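Alanine racemase (Acinetobacter baumannii, PDB 4QHR) is an alanine racemase, a two-subunit protein whose chain joins a TIM-barrel domain to a mainly beta-stranded C-terminal domain and carries a covalently bound pyridoxal phosphate. Local coordinates at residues 18-23 with 211-216; 195-200 with 206-211; 215-220 with 328-333; 321-326 with 341-346. One frame throughout, in Å; residues are numbered along the deposited sequence.

Interaction 1: residues 18-23 with 211-216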
loop_
_atom_site.group_PDB
_atom_site.type_symbol
_atom_site.label_atom_id
_atom_site.label_comp_id
_atom_site.label_asym_id
_atom_site.label_seq_id
_atom_site.Cartn_x
_atom_site.Cartn_y
_atom_site.Cartn_z
ATOM N N ASN A 18 -27.812 4.027 -0.921
ATOM C CA ASN A 18 -29.214 3.822 -1.105
ATOM C C ASN A 18 -29.579 2.362 -0.973
ATOM O O ASN A 18 -30.679 2.059 -0.492
ATOM C CB ASN A 18 -29.724 4.408 -2.430
ATOM C CG ASN A 18 -31.241 4.376 -2.505
ATOM O OD1 ASN A 18 -31.914 5.079 -1.738
ATOM N ND2 ASN A 18 -31.772 3.551 -3.350
ATOM N N ARG A 19 -28.688 1.454 -1.380
ATOM C CA ARG A 19 -28.881 0.054 -1.114
ATOM C C ARG A 19 -28.986 -0.253 0.379
ATOM O O ARG A 19 -29.849 -1.046 0.809
ATOM C CB ARG A 19 -27.817 -0.820 -1.772
ATOM C CG ARG A 19 -27.821 -0.792 -3.304
ATOM C CD ARG A 19 -28.889 -1.702 -3.930
ATOM N NE ARG A 19 -28.590 -3.092 -3.575
ATOM C CZ ARG A 19 -29.357 -3.908 -2.858
ATOM N NH1 ARG A 19 -30.575 -3.537 -2.399
ATOM N NH2 ARG A 19 -28.940 -5.156 -2.629
ATOM N N VAL A 20 -28.146 0.380 1.187
ATOM C CA VAL A 20 -28.271 0.199 2.630
ATOM C C VAL A 20 -29.658 0.563 3.118
ATOM O O VAL A 20 -30.261 -0.178 3.912
ATOM C CB VAL A 20 -27.221 1.032 3.444
ATOM C CG1 VAL A 20 -27.374 0.723 4.929
ATOM C CG2 VAL A 20 -25.811 0.716 2.944
ATOM N N LYS A 21 -30.120 1.725 2.684
ATOM C CA LYS A 21 -31.457 2.205 2.993
ATOM C C LYS A 21 -32.582 1.253 2.587
ATOM O O LYS A 21 -33.585 1.119 3.300
ATOM C CB LYS A 21 -31.712 3.566 2.346
ATOM C CG LYS A 21 -33.052 4.112 2.744
ATOM C CD LYS A 21 -33.304 5.523 2.248
ATOM C CE LYS A 21 -34.744 5.884 2.589
ATOM N NZ LYS A 21 -34.882 7.353 2.496
ATOM N N GLN A 22 -32.432 0.618 1.441
ATOM C CA GLN A 22 -33.374 -0.370 0.995
ATOM C C GLN A 22 -33.297 -1.616 1.861
ATOM O O GLN A 22 -34.317 -2.233 2.155
ATOM C CB GLN A 22 -33.122 -0.754 -0.486
ATOM C CG GLN A 22 -33.376 0.360 -1.477
ATOM C CD GLN A 22 -32.938 -0.023 -2.907
ATOM O OE1 GLN A 22 -32.209 -0.983 -3.124
ATOM N NE2 GLN A 22 -33.384 0.760 -3.891
ATOM N N LEU A 23 -32.109 -2.006 2.292
ATOM C CA LEU A 23 -31.973 -3.209 3.087
ATOM C C LEU A 23 -32.255 -3.009 4.554
ATOM O O LEU A 23 -32.590 -3.968 5.234
ATOM C CB LEU A 23 -30.542 -3.808 2.954
ATOM C CG LEU A 23 -30.264 -4.333 1.529
ATOM C CD1 LEU A 23 -28.776 -4.428 1.194
ATOM C CD2 LEU A 23 -30.900 -5.719 1.355
ATOM N N GLY A 211 -19.764 -0.577 5.908
ATOM C CA GLY A 211 -18.497 -0.128 5.318
ATOM C C GLY A 211 -18.259 -0.565 3.879
ATOM O O GLY A 211 -18.579 0.167 2.921
ATOM N N ILE A 212 -17.720 -1.778 3.739
ATOM C CA ILE A 212 -17.295 -2.249 2.435
ATOM C C ILE A 212 -18.363 -2.116 1.349
ATOM O O ILE A 212 -18.038 -1.813 0.197
ATOM C CB ILE A 212 -16.711 -3.685 2.508
ATOM C CG1 ILE A 212 -15.947 -3.998 1.228
ATOM C CG2 ILE A 212 -17.794 -4.732 2.816
ATOM C CD1 ILE A 212 -14.706 -3.152 1.014
ATOM N N MET A 213 -19.632 -2.362 1.678
ATOM C CA MET A 213 -20.658 -2.286 0.623
ATOM C C MET A 213 -20.824 -0.876 0.025
ATOM O O MET A 213 -21.191 -0.741 -1.156
ATOM C CB MET A 213 -22.034 -2.816 1.086
ATOM C CG MET A 213 -22.675 -2.026 2.193
ATOM S SD MET A 213 -24.148 -2.817 2.871
ATOM C CE MET A 213 -25.337 -2.661 1.543
ATOM N N LEU A 214 -20.529 0.157 0.807
ATOM C CA LEU A 214 -20.591 1.534 0.286
ATOM C C LEU A 214 -19.690 1.754 -0.928
ATOM O O LEU A 214 -20.050 2.518 -1.849
ATOM C CB LEU A 214 -20.237 2.532 1.377
ATOM C CG LEU A 214 -21.056 2.605 2.660
ATOM C CD1 LEU A 214 -20.526 3.708 3.548
ATOM C CD2 LEU A 214 -22.518 2.910 2.364
ATOM N N TYR A 215 -18.547 1.029 -0.912
ATOM C CA TYR A 215 -17.472 1.137 -1.880
ATOM C C TYR A 215 -17.652 0.187 -3.086
ATOM O O TYR A 215 -16.881 0.189 -4.030
ATOM C CB TYR A 215 -16.111 0.960 -1.158
ATOM C CG TYR A 215 -16.004 1.943 0.004
ATOM C CD1 TYR A 215 -15.876 3.262 -0.218
ATOM C CD2 TYR A 215 -16.101 1.493 1.334
ATOM C CE1 TYR A 215 -15.828 4.181 0.839
ATOM C CE2 TYR A 215 -16.063 2.348 2.391
ATOM C CZ TYR A 215 -15.950 3.696 2.150
ATOM O OH TYR A 215 -15.889 4.540 3.223
ATOM N N GLY A 216 -18.753 -0.559 -3.084
ATOM C CA GLY A 216 -19.029 -1.448 -4.179
ATOM C C GLY A 216 -18.015 -2.546 -4.287
ATOM O O GLY A 216 -17.584 -2.901 -5.354
#
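V20, on the last turns of helix 10-23, faces M213 and L214 of the short 3-10 segment 212-215, the backbones coming nearest at the CA atoms of V20 and L214, 8.1 Å apart. The touching across it is between side chains. CG2 of V20 does most of it, meeting the methyl CE of M213 at 3.7 Å and, on another flank, CD2 of L214 at 4.0 Å. CG1 of V20 is anti to the backbone N (chi1 -177°), which puts CG2 anti to the carbonyl carbon and toward the turn. M213 spans the distance with CG set between its backbone N and carbonyl carbon (chi1 64°), an extended chi2 and a bend at chi3, which brings SD within 3.9 Å of V20 CG2 and turns CE on toward L23. There CD1 of L23, one helical turn beyond R19, lies 3.9 Å from M213 CE. R19 itself bends away, NH1 giving a 3.1 Å bond to Q22 OE1 in the carbonyl plane, while NE and NH2 reach the backbone oxygens of D229 and L228. Next to M213, the backbone N atoms of G211 and I212 bind phosphate oxygens of the modified lysine at position 34. V20 and L23 thus meet this phosphate-holding turn of the TIM-barrel domain by apolar packing, with no hydrogen bond between the two segments; N16 ND2, earlier on the helix, bonds L214 O.

Interaction 2: residues 195-200 with 206-211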
loop_
_atom_site.group_PDB
_atom_site.type_symbol
_atom_site.label_atom_id
_atom_site.label_comp_id
_atom_site.label_asym_id
_atom_site.label_seq_id
_atom_site.Cartn_x
_atom_site.Cartn_y
_atom_site.Cartn_z
ATOM N N ALA A 195 -22.056 -7.238 5.931
ATOM C CA ALA A 195 -22.502 -8.640 5.799
ATOM C C ALA A 195 -23.842 -8.880 6.523
ATOM O O ALA A 195 -24.789 -9.533 5.977
ATOM C CB ALA A 195 -21.411 -9.570 6.316
ATOM N N ALA A 196 -23.915 -8.381 7.753
ATOM C CA ALA A 196 -25.127 -8.491 8.562
ATOM C C ALA A 196 -26.304 -7.698 7.981
ATOM O O ALA A 196 -27.459 -8.132 8.114
ATOM C CB ALA A 196 -24.874 -8.054 9.978
ATOM N N ILE A 197 -26.038 -6.532 7.342
ATOM C CA ILE A 197 -27.107 -5.816 6.620
ATOM C C ILE A 197 -27.761 -6.742 5.568
ATOM O O ILE A 197 -29.004 -6.749 5.407
ATOM C CB ILE A 197 -26.599 -4.458 6.039
ATOM C CG1 ILE A 197 -26.284 -3.490 7.188
ATOM C CG2 ILE A 197 -27.636 -3.832 5.105
ATOM C CD1 ILE A 197 -25.468 -2.285 6.819
ATOM N N PHE A 198 -26.958 -7.532 4.847
ATOM C CA PHE A 198 -27.506 -8.439 3.846
ATOM C C PHE A 198 -28.187 -9.651 4.495
ATOM O O PHE A 198 -29.263 -10.079 4.046
ATOM C CB PHE A 198 -26.419 -8.918 2.860
ATOM C CG PHE A 198 -26.096 -7.936 1.793
ATOM C CD1 PHE A 198 -26.911 -7.807 0.705
ATOM C CD2 PHE A 198 -24.980 -7.155 1.863
ATOM C CE1 PHE A 198 -26.629 -6.889 -0.306
ATOM C CE2 PHE A 198 -24.669 -6.270 0.871
ATOM C CZ PHE A 198 -25.509 -6.121 -0.213
ATOM N N LYS A 199 -27.593 -10.161 5.560
ATOM C CA LYS A 199 -28.084 -11.408 6.137
ATOM C C LYS A 199 -29.127 -11.333 7.230
ATOM O O LYS A 199 -29.964 -12.187 7.278
ATOM C CB LYS A 199 -26.953 -12.206 6.631
ATOM C CG LYS A 199 -26.161 -12.764 5.458
ATOM C CD LYS A 199 -24.809 -13.292 5.899
ATOM C CE LYS A 199 -24.941 -14.522 6.763
ATOM N NZ LYS A 199 -23.636 -15.222 6.893
ATOM N N TRP A 200 -29.080 -10.327 8.091
ATOM C CA TRP A 200 -29.871 -10.329 9.312
ATOM C C TRP A 200 -30.576 -9.003 9.549
ATOM O O TRP A 200 -30.251 -8.322 10.525
ATOM C CB TRP A 200 -28.995 -10.659 10.529
ATOM C CG TRP A 200 -28.257 -11.900 10.402
ATOM C CD1 TRP A 200 -28.742 -13.095 9.940
ATOM C CD2 TRP A 200 -26.858 -12.128 10.694
ATOM N NE1 TRP A 200 -27.743 -14.028 9.941
ATOM C CE2 TRP A 200 -26.586 -13.469 10.404
ATOM C CE3 TRP A 200 -25.818 -11.323 11.169
ATOM C CZ2 TRP A 200 -25.324 -14.031 10.577
ATOM C CZ3 TRP A 200 -24.575 -11.871 11.340
ATOM C CH2 TRP A 200 -24.335 -13.225 11.048
ATOM N N ASP A 206 -31.402 0.220 15.831
ATOM C CA ASP A 206 -31.454 1.676 15.619
ATOM C C ASP A 206 -30.399 2.227 14.644
ATOM O O ASP A 206 -30.647 3.211 13.950
ATOM C CB ASP A 206 -31.329 2.341 16.971
ATOM C CG ASP A 206 -32.366 1.803 17.952
ATOM O OD1 ASP A 206 -33.542 2.225 17.834
ATOM O OD2 ASP A 206 -32.051 0.920 18.746
ATOM N N TYR A 207 -29.229 1.611 14.611
ATOM C CA TYR A 207 -28.122 2.025 13.759
ATOM C C TYR A 207 -27.454 0.816 13.103
ATOM O O TYR A 207 -27.055 -0.100 13.771
ATOM C CB TYR A 207 -27.050 2.737 14.581
ATOM C CG TYR A 207 -27.459 4.060 15.162
ATOM C CD1 TYR A 207 -28.070 4.123 16.419
ATOM C CD2 TYR A 207 -27.243 5.229 14.482
ATOM C CE1 TYR A 207 -28.465 5.340 16.968
ATOM C CE2 TYR A 207 -27.622 6.451 15.030
ATOM C CZ TYR A 207 -28.246 6.485 16.262
ATOM O OH TYR A 207 -28.606 7.679 16.823
ATOM N N VAL A 208 -27.316 0.863 11.779
ATOM C CA VAL A 208 -26.472 -0.062 11.037
ATOM C C VAL A 208 -25.173 0.698 10.649
ATOM O O VAL A 208 -25.159 1.957 10.537
ATOM C CB VAL A 208 -27.230 -0.634 9.816
ATOM C CG1 VAL A 208 -28.435 -1.433 10.293
ATOM C CG2 VAL A 208 -27.612 0.428 8.799
ATOM N N ARG A 209 -24.123 -0.067 10.418
ATOM C CA ARG A 209 -22.786 0.447 10.160
ATOM C C ARG A 209 -22.174 -0.165 8.906
ATOM O O ARG A 209 -21.236 -0.900 9.007
ATOM C CB ARG A 209 -21.881 0.180 11.339
ATOM C CG ARG A 209 -22.478 0.632 12.676
ATOM C CD ARG A 209 -21.474 0.609 13.811
ATOM N NE ARG A 209 -20.789 -0.691 13.990
ATOM C CZ ARG A 209 -21.170 -1.690 14.778
ATOM N NH1 ARG A 209 -22.307 -1.626 15.474
ATOM N NH2 ARG A 209 -20.422 -2.802 14.834
ATOM N N PRO A 210 -22.714 0.149 7.736
ATOM C CA PRO A 210 -22.079 -0.327 6.549
ATOM C C PRO A 210 -20.697 0.274 6.278
ATOM O O PRO A 210 -20.520 1.492 6.358
ATOM C CB PRO A 210 -22.975 0.173 5.443
ATOM C CG PRO A 210 -23.517 1.470 6.013
ATOM C CD PRO A 210 -23.785 1.114 7.437
ATOM N N GLY A 211 -19.764 -0.577 5.908
ATOM C CA GLY A 211 -18.497 -0.128 5.318
ATOM C C GLY A 211 -18.259 -0.565 3.879
ATOM O O GLY A 211 -18.579 0.167 2.921
#
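I197 lays the end of its side chain across V208 at roughly a right angle and meets P210 more obliquely. One methyl carries nearly all of this: CD1 of I197 is 3.8 Å from CB of V208 and 3.8 Å from CB of P210, and it also approaches the proline ring at CD, again 3.8 Å away. CG1 of I197 follows behind, 4.0 Å from V208 CB. With CG1 anti to the carbonyl carbon (chi1 -68°) and the chain extended at chi2, the methyl is carried off the helix toward the strand. V208 answers with CB and CG2, the latter 4.0 Å from I197 CD1. Strand 207-208 closes the parallel sheet of the TIM barrel beside strand 28-32, so the contact seats helix 194-199 on the last barrel strand, and L23 of helix 10-23 touches I197 as well. Between V208 and P210 the side chain of R209 takes a different course: its guanidinium binds M158 O and S190 OG. R209 NE and, just beyond P210, G211 N make polar bonds to the modified residue at position 34, to its pyridine N1 and phosphate OP3. Between I197 and V208 and P210 the contact is apolar and buried, with no hydrogen bond across.

Interaction 3: residues 215-220 with 328-333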
loop_
_atom_site.group_PDB
_atom_site.type_symbol
_atom_site.label_atom_id
_atom_site.label_comp_id
_atom_site.label_asym_id
_atom_site.label_seq_id
_atom_site.Cartn_x
_atom_site.Cartn_y
_atom_site.Cartn_z
ATOM N N TYR A 215 -18.547 1.029 -0.912
ATOM C CA TYR A 215 -17.472 1.137 -1.880
ATOM C C TYR A 215 -17.652 0.187 -3.086
ATOM O O TYR A 215 -16.881 0.189 -4.030
ATOM C CB TYR A 215 -16.111 0.960 -1.158
ATOM C CG TYR A 215 -16.004 1.943 0.004
ATOM C CD1 TYR A 215 -15.876 3.262 -0.218
ATOM C CD2 TYR A 215 -16.101 1.493 1.334
ATOM C CE1 TYR A 215 -15.828 4.181 0.839
ATOM C CE2 TYR A 215 -16.063 2.348 2.391
ATOM C CZ TYR A 215 -15.950 3.696 2.150
ATOM O OH TYR A 215 -15.889 4.540 3.223
ATOM N N GLY A 216 -18.753 -0.559 -3.084
ATOM C CA GLY A 216 -19.029 -1.448 -4.179
ATOM C C GLY A 216 -18.015 -2.546 -4.287
ATOM O O GLY A 216 -17.584 -2.901 -5.354
ATOM N N ALA A 217 -17.672 -3.102 -3.156
ATOM C CA ALA A 217 -16.928 -4.318 -3.081
ATOM C C ALA A 217 -17.733 -5.242 -2.156
ATOM O O ALA A 217 -18.600 -4.791 -1.382
ATOM C CB ALA A 217 -15.506 -4.051 -2.556
ATOM N N SER A 218 -17.459 -6.528 -2.249
ATOM C CA SER A 218 -18.265 -7.571 -1.557
ATOM C C SER A 218 -17.806 -7.949 -0.157
ATOM O O SER A 218 -16.646 -8.195 0.076
ATOM C CB SER A 218 -18.266 -8.861 -2.359
ATOM O OG SER A 218 -19.113 -9.811 -1.713
ATOM N N PRO A 219 -18.736 -8.017 0.798
ATOM C CA PRO A 219 -18.368 -8.574 2.129
ATOM C C PRO A 219 -18.276 -10.126 2.146
ATOM O O PRO A 219 -17.909 -10.662 3.176
ATOM C CB PRO A 219 -19.529 -8.184 3.026
ATOM C CG PRO A 219 -20.595 -7.738 2.177
ATOM C CD PRO A 219 -20.147 -7.658 0.726
ATOM N N PHE A 220 -18.609 -10.778 1.033
ATOM C CA PHE A 220 -18.765 -12.249 0.956
ATOM C C PHE A 220 -17.830 -12.850 -0.090
ATOM O O PHE A 220 -17.776 -12.381 -1.231
ATOM C CB PHE A 220 -20.196 -12.613 0.559
ATOM C CG PHE A 220 -21.251 -12.050 1.470
ATOM C CD1 PHE A 220 -21.319 -12.453 2.771
ATOM C CD2 PHE A 220 -22.215 -11.153 1.003
ATOM C CE1 PHE A 220 -22.291 -11.960 3.620
ATOM C CE2 PHE A 220 -23.202 -10.651 1.843
ATOM C CZ PHE A 220 -23.225 -11.047 3.171
ATOM N N LEU A 328 -12.984 -7.152 -11.319
ATOM C CA LEU A 328 -13.528 -6.832 -9.987
ATOM C C LEU A 328 -12.434 -6.918 -8.942
ATOM O O LEU A 328 -11.686 -7.906 -8.906
ATOM C CB LEU A 328 -14.713 -7.712 -9.618
ATOM C CG LEU A 328 -15.901 -7.596 -10.571
ATOM C CD1 LEU A 328 -16.848 -8.733 -10.290
ATOM C CD2 LEU A 328 -16.603 -6.246 -10.414
ATOM N N VAL A 329 -12.350 -5.869 -8.102
ATOM C CA VAL A 329 -11.320 -5.808 -7.054
ATOM C C VAL A 329 -11.298 -7.075 -6.192
ATOM O O VAL A 329 -10.215 -7.503 -5.833
ATOM C CB VAL A 329 -11.419 -4.546 -6.187
ATOM C CG1 VAL A 329 -12.638 -4.630 -5.266
ATOM C CG2 VAL A 329 -10.161 -4.336 -5.383
ATOM N N ASP A 330 -12.454 -7.677 -5.875
ATOM C CA ASP A 330 -12.454 -8.943 -5.081
ATOM C C ASP A 330 -11.890 -10.169 -5.838
ATOM O O ASP A 330 -11.423 -11.110 -5.211
ATOM C CB ASP A 330 -13.860 -9.277 -4.524
ATOM C CG ASP A 330 -14.347 -8.246 -3.575
ATOM O OD1 ASP A 330 -13.688 -8.077 -2.538
ATOM O OD2 ASP A 330 -15.365 -7.600 -3.887
ATOM N N ASP A 331 -11.950 -10.179 -7.168
ATOM C CA ASP A 331 -11.276 -11.247 -7.935
ATOM C C ASP A 331 -9.751 -11.049 -7.896
ATOM O O ASP A 331 -8.979 -11.999 -7.754
ATOM C CB ASP A 331 -11.772 -11.324 -9.375
ATOM C CG ASP A 331 -13.227 -11.729 -9.478
ATOM O OD1 ASP A 331 -13.697 -12.387 -8.563
ATOM O OD2 ASP A 331 -13.904 -11.400 -10.447
ATOM N N VAL A 332 -9.305 -9.803 -8.033
ATOM C CA VAL A 332 -7.869 -9.506 -7.875
ATOM C C VAL A 332 -7.406 -9.904 -6.476
ATOM O O VAL A 332 -6.363 -10.583 -6.308
ATOM C CB VAL A 332 -7.522 -8.010 -8.114
ATOM C CG1 VAL A 332 -6.055 -7.814 -7.974
ATOM C CG2 VAL A 332 -7.966 -7.571 -9.480
ATOM N N ALA A 333 -8.176 -9.504 -5.457
ATOM C CA ALA A 333 -7.852 -9.954 -4.093
ATOM C C ALA A 333 -7.689 -11.476 -3.928
ATOM O O ALA A 333 -6.730 -11.958 -3.320
ATOM C CB ALA A 333 -8.879 -9.436 -3.105
HETATM O O HOH W 1 -13.874 -6.855 -0.051
#
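The N-terminal end of helix 329-335, in the C-terminal domain, meets the loop that leaves the TIM barrel after strand 207-208, so this contact bridges the two domains. D330, in the first turn of the helix, supplies the polar link. Its OD2 accepts the backbone N-H of S218 at 2.9 Å in a nearly straight bond (171°), on the syn side but 26° out of the carboxylate plane. Having CG anti to the carbonyl carbon (chi1 -63°) directs the carboxylate at the loop, and OD2 also lies 3.5 Å from S218 CB. Beside it, CG1 of V329 rests on CB of A217 at 4.0 Å, an apolar flank that L344 extends against A217. The serine hydroxyl serves its own loop, where OG is bonded to K223 O. Both carboxylate oxygens thus reach the same residue, OD1 doing so through a water that donates to D330 OD1 at 2.8 Å and to S218 O at 3.1 Å.

Interaction 4: residues 321-326 with 341-346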
loop_
_atom_site.group_PDB
_atom_site.type_symbol
_atom_site.label_atom_id
_atom_site.label_comp_id
_atom_site.label_asym_id
_atom_site.label_seq_id
_atom_site.Cartn_x
_atom_site.Cartn_y
_atom_site.Cartn_z
ATOM N N GLU A 321 -7.100 -1.572 -17.124
ATOM C CA GLU A 321 -7.816 -1.546 -15.869
ATOM C C GLU A 321 -7.294 -2.618 -14.928
ATOM O O GLU A 321 -7.347 -3.822 -15.239
ATOM C CB GLU A 321 -9.319 -1.739 -16.107
ATOM C CG GLU A 321 -10.133 -1.827 -14.807
ATOM C CD GLU A 321 -11.626 -2.018 -15.101
ATOM O OE1 GLU A 321 -12.084 -1.401 -16.094
ATOM O OE2 GLU A 321 -12.300 -2.794 -14.398
ATOM N N LEU A 322 -6.808 -2.199 -13.759
ATOM C CA LEU A 322 -6.301 -3.140 -12.773
ATOM C C LEU A 322 -7.429 -3.643 -11.908
ATOM O O LEU A 322 -7.513 -4.825 -11.609
ATOM C CB LEU A 322 -5.198 -2.501 -11.974
ATOM C CG LEU A 322 -4.168 -1.996 -12.975
ATOM C CD1 LEU A 322 -3.495 -0.809 -12.400
ATOM C CD2 LEU A 322 -3.259 -3.129 -13.435
ATOM N N TRP A 323 -8.345 -2.764 -11.541
ATOM C CA TRP A 323 -9.631 -3.196 -11.090
ATOM C C TRP A 323 -10.607 -2.078 -11.237
ATOM O O TRP A 323 -10.201 -0.909 -11.392
ATOM C CB TRP A 323 -9.570 -3.709 -9.650
ATOM C CG TRP A 323 -9.067 -2.769 -8.582
ATOM C CD1 TRP A 323 -9.767 -1.742 -7.981
ATOM C CD2 TRP A 323 -7.838 -2.870 -7.882
ATOM N NE1 TRP A 323 -8.997 -1.182 -6.984
ATOM C CE2 TRP A 323 -7.811 -1.857 -6.918
ATOM C CE3 TRP A 323 -6.722 -3.708 -8.011
ATOM C CZ2 TRP A 323 -6.719 -1.661 -6.069
ATOM C CZ3 TRP A 323 -5.642 -3.506 -7.162
ATOM C CH2 TRP A 323 -5.671 -2.493 -6.193
ATOM N N GLY A 324 -11.892 -2.428 -11.243
ATOM C CA GLY A 324 -12.972 -1.466 -11.435
ATOM C C GLY A 324 -14.254 -2.202 -11.834
ATOM O O GLY A 324 -14.616 -3.188 -11.230
ATOM N N ASN A 325 -14.958 -1.723 -12.847
ATOM C CA ASN A 325 -16.205 -2.408 -13.240
ATOM C C ASN A 325 -16.012 -3.679 -14.100
ATOM O O ASN A 325 -16.949 -4.498 -14.216
ATOM C CB ASN A 325 -17.095 -1.465 -14.003
ATOM C CG ASN A 325 -17.711 -0.415 -13.137
ATOM O OD1 ASN A 325 -17.320 0.777 -13.183
ATOM N ND2 ASN A 325 -18.657 -0.820 -12.345
ATOM N N HIS A 326 -14.837 -3.835 -14.715
ATOM C CA HIS A 326 -14.588 -4.957 -15.635
ATOM C C HIS A 326 -13.716 -6.005 -15.026
ATOM O O HIS A 326 -13.996 -7.183 -15.236
ATOM C CB HIS A 326 -14.002 -4.435 -16.939
ATOM C CG HIS A 326 -14.778 -3.279 -17.466
ATOM N ND1 HIS A 326 -14.376 -1.987 -17.269
ATOM C CD2 HIS A 326 -15.991 -3.214 -18.057
ATOM C CE1 HIS A 326 -15.269 -1.162 -17.804
ATOM N NE2 HIS A 326 -16.274 -1.886 -18.267
ATOM N N TYR A 341 -10.985 -5.408 0.705
ATOM C CA TYR A 341 -10.740 -4.387 1.687
ATOM C C TYR A 341 -9.263 -4.009 1.699
ATOM O O TYR A 341 -8.922 -2.816 1.804
ATOM C CB TYR A 341 -11.013 -4.901 3.103
ATOM C CG TYR A 341 -12.420 -5.280 3.574
ATOM C CD1 TYR A 341 -13.032 -6.432 3.144
ATOM C CD2 TYR A 341 -13.092 -4.496 4.545
ATOM C CE1 TYR A 341 -14.258 -6.800 3.582
ATOM C CE2 TYR A 341 -14.364 -4.887 5.003
ATOM C CZ TYR A 341 -14.923 -6.041 4.519
ATOM O OH TYR A 341 -16.177 -6.510 4.950
ATOM N N GLU A 342 -8.388 -5.001 1.671
ATOM C CA GLU A 342 -6.945 -4.720 1.787
ATOM C C GLU A 342 -6.381 -4.035 0.553
ATOM O O GLU A 342 -5.541 -3.184 0.689
ATOM C CB GLU A 342 -6.136 -5.982 2.124
ATOM C CG GLU A 342 -4.647 -5.699 2.255
ATOM C CD GLU A 342 -3.812 -6.839 2.693
ATOM O OE1 GLU A 342 -4.202 -8.032 2.410
ATOM O OE2 GLU A 342 -2.754 -6.551 3.301
ATOM N N LEU A 343 -6.850 -4.397 -0.642
ATOM C CA LEU A 343 -6.346 -3.810 -1.892
ATOM C C LEU A 343 -6.722 -2.329 -1.952
ATOM O O LEU A 343 -5.928 -1.452 -2.366
ATOM C CB LEU A 343 -6.849 -4.543 -3.116
ATOM C CG LEU A 343 -6.081 -5.772 -3.596
ATOM C CD1 LEU A 343 -6.034 -6.727 -2.474
ATOM C CD2 LEU A 343 -6.694 -6.400 -4.828
ATOM N N LEU A 344 -7.913 -2.058 -1.456
ATOM C CA LEU A 344 -8.473 -0.740 -1.532
ATOM C C LEU A 344 -7.724 0.210 -0.585
ATOM O O LEU A 344 -7.599 1.398 -0.905
ATOM C CB LEU A 344 -10.007 -0.772 -1.271
ATOM C CG LEU A 344 -10.868 -1.518 -2.299
ATOM C CD1 LEU A 344 -12.279 -1.755 -1.767
ATOM C CD2 LEU A 344 -10.885 -0.747 -3.630
ATOM N N CYS A 345 -7.219 -0.337 0.519
ATOM C CA CYS A 345 -6.544 0.430 1.581
ATOM C C CYS A 345 -5.037 0.591 1.439
ATOM O O CYS A 345 -4.477 1.407 2.166
ATOM C CB CYS A 345 -6.811 -0.202 2.961
ATOM S SG CYS A 345 -8.494 0.029 3.501
ATOM N N ARG A 346 -4.358 -0.174 0.555
ATOM C CA ARG A 346 -2.883 -0.163 0.529
ATOM C C ARG A 346 -2.305 0.325 -0.825
ATOM O O ARG A 346 -1.329 -0.184 -1.320
ATOM C CB ARG A 346 -2.382 -1.519 0.921
ATOM C CG ARG A 346 -2.520 -1.795 2.451
ATOM C CD ARG A 346 -1.918 -3.117 2.792
ATOM N NE ARG A 346 -0.447 -3.202 2.554
ATOM C CZ ARG A 346 0.206 -4.344 2.316
ATOM N NH1 ARG A 346 -0.453 -5.511 2.247
ATOM N NH2 ARG A 346 1.528 -4.365 2.121
#
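The indole of W323 meets L343 and L344 obliquely, its six-membered ring against the first and its pyrrole nitrogen near the second. CZ3 lies 3.9 Å from CD2 of L343, CH2 is equally far from that leucine's CB, and CZ2 approaches the backbone oxygen of L343 at 3.8 Å. On the same side of the indole plane, toward the pyrrole end, CD2 of L344 comes to 3.9 Å from NE1. Further along the loop, the imidazole of H326 has CB of N325 over the centre of one face and the carboxylate of E321 at its edge. ND1 donates to the syn lone pair of OE1 at 2.6 Å, straight (173°) and in the ring plane, while H326 N donates to OE2, so both carboxylate oxygens hold the turn closed. L322 and W323 both face F236 in a classic beta bulge, where the chain turns a corner after strand 319-321 of the C-terminal domain. From there CG of W323, between backbone N and carbonyl carbon (chi1 58°), directs the indole to helix 340-345, and V329 of the preceding helix also packs on it. Just past the end of helix 340-345, R346 NH1 forms a salt bridge with E342 OE2 at 2.7 Å, reaching it from above the carboxylate plane; the same oxygen accepts the backbone N of R279 of the second subunit.

How the interactions relate
From the N terminus, interaction 1 closes the longest loop, bringing residues 211-216 back to helix 10-23 across most of the barrel domain. Interaction 2 is nested inside it, a short return from helix 194-199 to the last barrel strand, and the two share G211 and touch through L23 with I197 and F198. Interaction 3 starts on Y215 and G216, where interaction 1 ends, and runs on to helix 329-335, tying barrel to C-terminal domain. Interaction 4 crosses it, since 321-326 lies before and 341-346 after 328-333; their centres are about 7 Å apart. I212 also touches Y341 and L344, linking interactions 1 and 4.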